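Local coordinates for protein gluconate kinase (Lactobacillus acidophilus, PDB 3LL3) that probably phosphorylates a sugar such as gluconate at the expense of ATP, as other FGGY-family carbohydrate kinases do, and binds D-xylulose and ATP, at residues G8-T13 with S75-M80; Y241-G246 with Q427-L432. All coordinates share one frame; numbering follows the deposited sequence.

Interaction 1: G8-T13 with S75-M80. With XUL (D-xylulose), chain E.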
loop_
_atom_site.group_PDB
_atom_site.type_symbol
_atom_site.label_atom_id
_atom_site.label_comp_id
_atom_site.label_asym_id
_atom_site.label_seq_id
_atom_site.Cartn_x
_atom_site.Cartn_y
_atom_site.Cartn_z
ATOM N N GLY A 8 29.312 34.254 3.497
ATOM C CA GLY A 8 28.962 32.981 4.093
ATOM C C GLY A 8 28.953 31.940 3.002
ATOM O O GLY A 8 28.343 32.144 1.954
HETATM N N MSE A 9 29.651 30.835 3.237
HETATM C CA MSE A 9 29.787 29.776 2.255
HETATM C C MSE A 9 29.041 28.555 2.738
HETATM O O MSE A 9 29.039 28.267 3.927
HETATM C CB MSE A 9 31.258 29.407 2.091
HETATM C CG MSE A 9 32.144 30.575 1.666
HETATM SE SE MSE A 9 31.802 31.056 -0.196
HETATM C CE MSE A 9 32.537 29.476 -1.104
ATOM N N ASP A 10 28.439 27.824 1.809
ATOM C CA ASP A 10 27.702 26.621 2.133
ATOM C C ASP A 10 28.189 25.496 1.227
ATOM O O ASP A 10 27.819 25.426 0.057
ATOM C CB ASP A 10 26.224 26.873 1.895
ATOM C CG ASP A 10 25.366 25.666 2.202
ATOM O OD1 ASP A 10 25.503 25.102 3.315
ATOM O OD2 ASP A 10 24.532 25.303 1.334
ATOM N N VAL A 11 29.027 24.618 1.768
ATOM C CA VAL A 11 29.680 23.608 0.962
ATOM C C VAL A 11 28.849 22.334 0.977
ATOM O O VAL A 11 29.033 21.451 1.828
ATOM C CB VAL A 11 31.145 23.350 1.440
ATOM C CG1 VAL A 11 31.885 22.475 0.449
ATOM C CG2 VAL A 11 31.879 24.677 1.622
ATOM N N GLY A 12 27.916 22.247 0.036
ATOM C CA GLY A 12 27.009 21.119 -0.005
ATOM C C GLY A 12 27.491 20.022 -0.917
ATOM O O GLY A 12 28.500 20.166 -1.599
ATOM N N THR A 13 26.789 18.900 -0.912
ATOM C CA THR A 13 27.015 17.895 -1.934
ATOM C C THR A 13 26.451 18.488 -3.227
ATOM O O THR A 13 25.504 19.288 -3.190
ATOM C CB THR A 13 26.316 16.571 -1.581
ATOM O OG1 THR A 13 24.994 16.839 -1.100
ATOM C CG2 THR A 13 27.081 15.846 -0.478
ATOM N N SER A 75 33.039 32.906 6.292
ATOM C CA SER A 75 32.619 31.873 7.225
ATOM C C SER A 75 31.999 30.687 6.481
ATOM O O SER A 75 31.557 30.815 5.329
ATOM C CB SER A 75 31.634 32.462 8.237
ATOM O OG SER A 75 31.380 31.547 9.292
ATOM N N TRP A 76 31.939 29.539 7.156
ATOM C CA TRP A 76 31.695 28.275 6.467
ATOM C C TRP A 76 30.578 27.449 7.079
ATOM O O TRP A 76 30.524 27.269 8.296
ATOM C CB TRP A 76 32.996 27.456 6.404
ATOM C CG TRP A 76 34.093 28.214 5.755
ATOM C CD1 TRP A 76 34.970 29.069 6.361
ATOM C CD2 TRP A 76 34.425 28.215 4.363
ATOM N NE1 TRP A 76 35.832 29.603 5.425
ATOM C CE2 TRP A 76 35.520 29.084 4.194
ATOM C CE3 TRP A 76 33.908 27.551 3.243
ATOM C CZ2 TRP A 76 36.100 29.316 2.950
ATOM C CZ3 TRP A 76 34.485 27.783 2.010
ATOM C CH2 TRP A 76 35.568 28.665 1.874
ATOM N N SER A 77 29.673 26.989 6.218
ATOM C CA SER A 77 28.698 25.962 6.541
ATOM C C SER A 77 29.017 24.797 5.603
ATOM O O SER A 77 29.387 25.015 4.445
ATOM C CB SER A 77 27.281 26.473 6.300
ATOM O OG SER A 77 26.341 25.430 6.461
ATOM N N SER A 78 28.938 23.568 6.098
ATOM C CA SER A 78 29.415 22.437 5.306
ATOM C C SER A 78 28.595 21.161 5.511
ATOM O O SER A 78 28.130 20.894 6.618
ATOM C CB SER A 78 30.890 22.168 5.640
ATOM O OG SER A 78 31.359 20.993 5.001
ATOM N N GLN A 79 28.442 20.384 4.438
ATOM C CA GLN A 79 27.934 19.028 4.526
ATOM C C GLN A 79 28.695 18.282 5.623
ATOM O O GLN A 79 29.823 18.633 5.946
ATOM C CB GLN A 79 28.162 18.302 3.203
ATOM C CG GLN A 79 29.634 18.121 2.888
ATOM C CD GLN A 79 29.890 17.609 1.481
ATOM O OE1 GLN A 79 30.026 18.386 0.532
ATOM N NE2 GLN A 79 30.002 16.297 1.350
HETATM N N MSE A 80 28.064 17.262 6.183
HETATM C CA MSE A 80 28.630 16.493 7.283
HETATM C C MSE A 80 29.064 15.105 6.846
HETATM O O MSE A 80 28.668 14.640 5.784
HETATM C CB MSE A 80 27.611 16.353 8.402
HETATM C CG MSE A 80 27.154 17.671 8.965
HETATM SE SE MSE A 80 25.953 17.438 10.500
HETATM C CE MSE A 80 27.329 16.963 11.849
HETATM C C1 XUL E . 22.857 15.948 9.253
HETATM C C2 XUL E . 23.093 14.543 8.673
HETATM C C3 XUL E . 23.234 14.342 7.138
HETATM C C4 XUL E . 23.459 15.624 6.313
HETATM C C5 XUL E . 24.859 16.241 6.492
HETATM O O1 XUL E . 21.585 16.011 9.852
HETATM O O2 XUL E . 23.118 13.593 9.419
HETATM O O3 XUL E . 22.060 13.751 6.638
HETATM O O4 XUL E . 23.282 15.287 4.956
HETATM O O5 XUL E . 25.212 17.035 5.385
#
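M9 lies alongside the indole of W76 where two neighbouring parallel strands, 8-11 and 75-78, run in register through the N-terminal domain. The packing is tight here: M9 CB comes within 3.4 Å of W76 CE3, while M9 CG sits over one face of the six-membered ring, 3.9 Å from its centroid and displaced toward the rim, a CH-pi contact. With CG anti to its carbonyl carbon in both residues (chi1 -58° in M9, -56° in W76), the two side chains run out from the sheet roughly alongside each other. The selenium of M9 looks at the ring obliquely, a Met-aromatic contact, and V11 CG2 meets the ring edge in plane, 3.9 Å from W76 CE3. Replacing W76 by an alanine would remove the ring face at M9 CG and the edge beside V11 CG2, and is likely to open a gap toward V56 and I161.

The backbones themselves form a regular parallel ladder: M9 N to S75 O, S77 N to M9 O at 2.7 Å, V11 N to S77 O, and last a nearly straight Q79 N to V11 O bond (177° at the hydrogen). The face carrying D10 and S77 is looser and more polar. S77 OG reaches D10 OD1 only weakly, at 3.3 Å, and D10 OD2 has a salt bridge to K17. Past the strand ends the chains part around partly exposed G12 and T13, and M80 N donates to O5 of D-xylulose at 3.0 Å. The D10-T13 run matches the first phosphate loop of actin-like ATPases, consistent with ATP bound near D10.

Strands 15-22 and 232-238 flank the pair in the sheet; helices 49-65 and 157-166 cover the face with M9 and W76, while helices 239-245 and 429-441 meet the D10 and S77 face.

Interaction 2: Y241-G246 with Q427-L432; sequences YLSTIG and QQSGTL
The C-terminal part of helix 239-245, from the N-terminal family region of this FGGY kinase, meets the first turn of helix 429-441, from the C-terminal one. S429, just after the N-cap residue Q428, has its CB directed toward the other helix. Its OG stands between its own backbone N and carbonyl carbon (chi1 58°), which brings it 3.3 Å from S243 CA and lets it donate a weak, 3.4 Å hydrogen bond to S243 O. The absence of a side chain at G246 allows the close approach: G246 CA makes a CA-H...O contact to S429 O at 3.4 Å, and a CB on G246 would run into that oxygen. Alongside, L242 CB lies 3.9 Å from G430 O, with CD1 of the same leucine near that carbonyl too. A water joins the helices as well, accepting from G430 N at 3.2 Å and bonding weakly to S243 OG, which also makes a weak hydrogen bond to D239 O. L242 also packs on A433, A434 and L437 further along helix 429-441. With one long, weak hydroxyl bond, a water bridge weak on its S243 side and no charged pair between the segments, the helices are held here mainly by close van der Waals fit.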
loop_
_atom_site.group_PDB
_atom_site.type_symbol
_atom_site.label_atom_id
_atom_site.label_comp_id
_atom_site.label_asym_id
_atom_site.label_seq_id
_atom_site.Cartn_x
_atom_site.Cartn_y
_atom_site.Cartn_z
ATOM N N TYR A 241 23.777 22.082 12.228
ATOM C CA TYR A 241 23.779 23.023 13.337
ATOM C C TYR A 241 23.418 24.421 12.871
ATOM O O TYR A 241 22.573 25.080 13.468
ATOM C CB TYR A 241 25.158 23.066 13.983
ATOM C CG TYR A 241 25.271 24.134 15.044
ATOM C CD1 TYR A 241 24.644 23.989 16.278
ATOM C CD2 TYR A 241 25.980 25.294 14.801
ATOM C CE1 TYR A 241 24.750 24.976 17.252
ATOM C CE2 TYR A 241 26.087 26.282 15.761
ATOM C CZ TYR A 241 25.475 26.116 16.984
ATOM O OH TYR A 241 25.597 27.119 17.916
ATOM N N LEU A 242 24.101 24.889 11.825
ATOM C CA LEU A 242 23.885 26.228 11.316
ATOM C C LEU A 242 22.453 26.435 10.791
ATOM O O LEU A 242 21.865 27.493 11.012
ATOM C CB LEU A 242 24.924 26.568 10.254
ATOM C CG LEU A 242 26.336 26.728 10.838
ATOM C CD1 LEU A 242 27.351 27.105 9.767
ATOM C CD2 LEU A 242 26.336 27.751 11.949
ATOM N N SER A 243 21.913 25.439 10.090
ATOM C CA SER A 243 20.545 25.498 9.604
ATOM C C SER A 243 19.551 25.623 10.756
ATOM O O SER A 243 18.488 26.185 10.581
ATOM C CB SER A 243 20.199 24.254 8.783
ATOM O OG SER A 243 20.822 24.336 7.522
ATOM N N THR A 244 19.900 25.071 11.919
ATOM C CA THR A 244 19.042 25.138 13.105
ATOM C C THR A 244 19.084 26.522 13.780
ATOM O O THR A 244 18.026 27.174 13.967
ATOM C CB THR A 244 19.408 24.038 14.123
ATOM O OG1 THR A 244 19.410 22.769 13.469
ATOM C CG2 THR A 244 18.393 24.013 15.272
ATOM N N ILE A 245 20.280 26.988 14.143
ATOM C CA ILE A 245 20.356 28.335 14.689
ATOM C C ILE A 245 20.004 29.387 13.625
ATOM O O ILE A 245 19.535 30.462 13.958
ATOM C CB ILE A 245 21.712 28.670 15.356
ATOM C CG1 ILE A 245 22.826 28.813 14.318
ATOM C CG2 ILE A 245 22.075 27.618 16.410
ATOM C CD1 ILE A 245 24.125 29.427 14.898
ATOM N N GLY A 246 20.218 29.067 12.349
ATOM C CA GLY A 246 19.871 29.963 11.250
ATOM C C GLY A 246 18.373 30.224 11.049
ATOM O O GLY A 246 17.983 31.124 10.272
ATOM N N GLN A 427 15.303 31.384 3.642
ATOM C CA GLN A 427 15.429 29.939 3.518
ATOM C C GLN A 427 16.888 29.498 3.621
ATOM O O GLN A 427 17.155 28.359 3.984
ATOM C CB GLN A 427 14.816 29.427 2.208
ATOM C CG GLN A 427 13.377 29.858 1.995
ATOM C CD GLN A 427 12.426 29.195 2.969
ATOM O OE1 GLN A 427 11.789 29.865 3.794
ATOM N NE2 GLN A 427 12.320 27.871 2.878
ATOM N N GLN A 428 17.815 30.402 3.300
ATOM C CA GLN A 428 19.245 30.085 3.328
ATOM C C GLN A 428 19.801 30.247 4.735
ATOM O O GLN A 428 20.719 31.034 4.974
ATOM C CB GLN A 428 20.006 30.977 2.341
ATOM C CG GLN A 428 19.540 30.782 0.902
ATOM C CD GLN A 428 19.561 29.312 0.503
ATOM O OE1 GLN A 428 20.531 28.603 0.788
ATOM N NE2 GLN A 428 18.489 28.844 -0.153
ATOM N N SER A 429 19.232 29.491 5.662
ATOM C CA SER A 429 19.571 29.604 7.068
ATOM C C SER A 429 21.042 29.313 7.364
ATOM O O SER A 429 21.610 29.891 8.285
ATOM C CB SER A 429 18.705 28.647 7.871
ATOM O OG SER A 429 18.907 27.337 7.394
ATOM N N GLY A 430 21.650 28.426 6.580
ATOM C CA GLY A 430 23.021 27.991 6.811
ATOM C C GLY A 430 24.086 29.059 6.576
ATOM O O GLY A 430 24.939 29.286 7.443
ATOM N N THR A 431 24.071 29.707 5.409
ATOM C CA THR A 431 24.978 30.828 5.194
ATOM C C THR A 431 24.667 32.008 6.116
ATOM O O THR A 431 25.575 32.718 6.534
ATOM C CB THR A 431 25.025 31.302 3.730
ATOM O OG1 THR A 431 23.709 31.596 3.286
ATOM C CG2 THR A 431 25.622 30.235 2.831
ATOM N N LEU A 432 23.386 32.212 6.433
ATOM C CA LEU A 432 22.998 33.269 7.359
ATOM C C LEU A 432 23.680 33.057 8.710
ATOM O O LEU A 432 24.255 33.981 9.280
ATOM C CB LEU A 432 21.478 33.278 7.542
ATOM C CG LEU A 432 20.875 34.343 8.458
ATOM C CD1 LEU A 432 19.407 34.600 8.109
ATOM C CD2 LEU A 432 21.009 33.956 9.915
HETATM O O HOH W 1 20.513 26.057 4.700
#

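How the interactions relate
Interaction 1 closes before interaction 2 opens along the chain, yet their centres are only 10 Å apart and they touch. L242 CD1 packs against S77 CB at 3.5 Å, and T431 CG2 lies equally close to D10 CB. Helices 239-245 and 429-441 therefore rest together on one face of the N-terminal sheet. Helix 239-245 directly follows strand 232-238, the neighbour of strand 70-78, whereas helix 429-441 comes from the C-terminal family region. Interaction 1 thus joins strands of one sheet, and interaction 2 brings a helix of the C-terminal family region against one of the N-terminal region, consistent with the two-domain actin-like ATPase fold in which sugar and nucleotide bind between the domains.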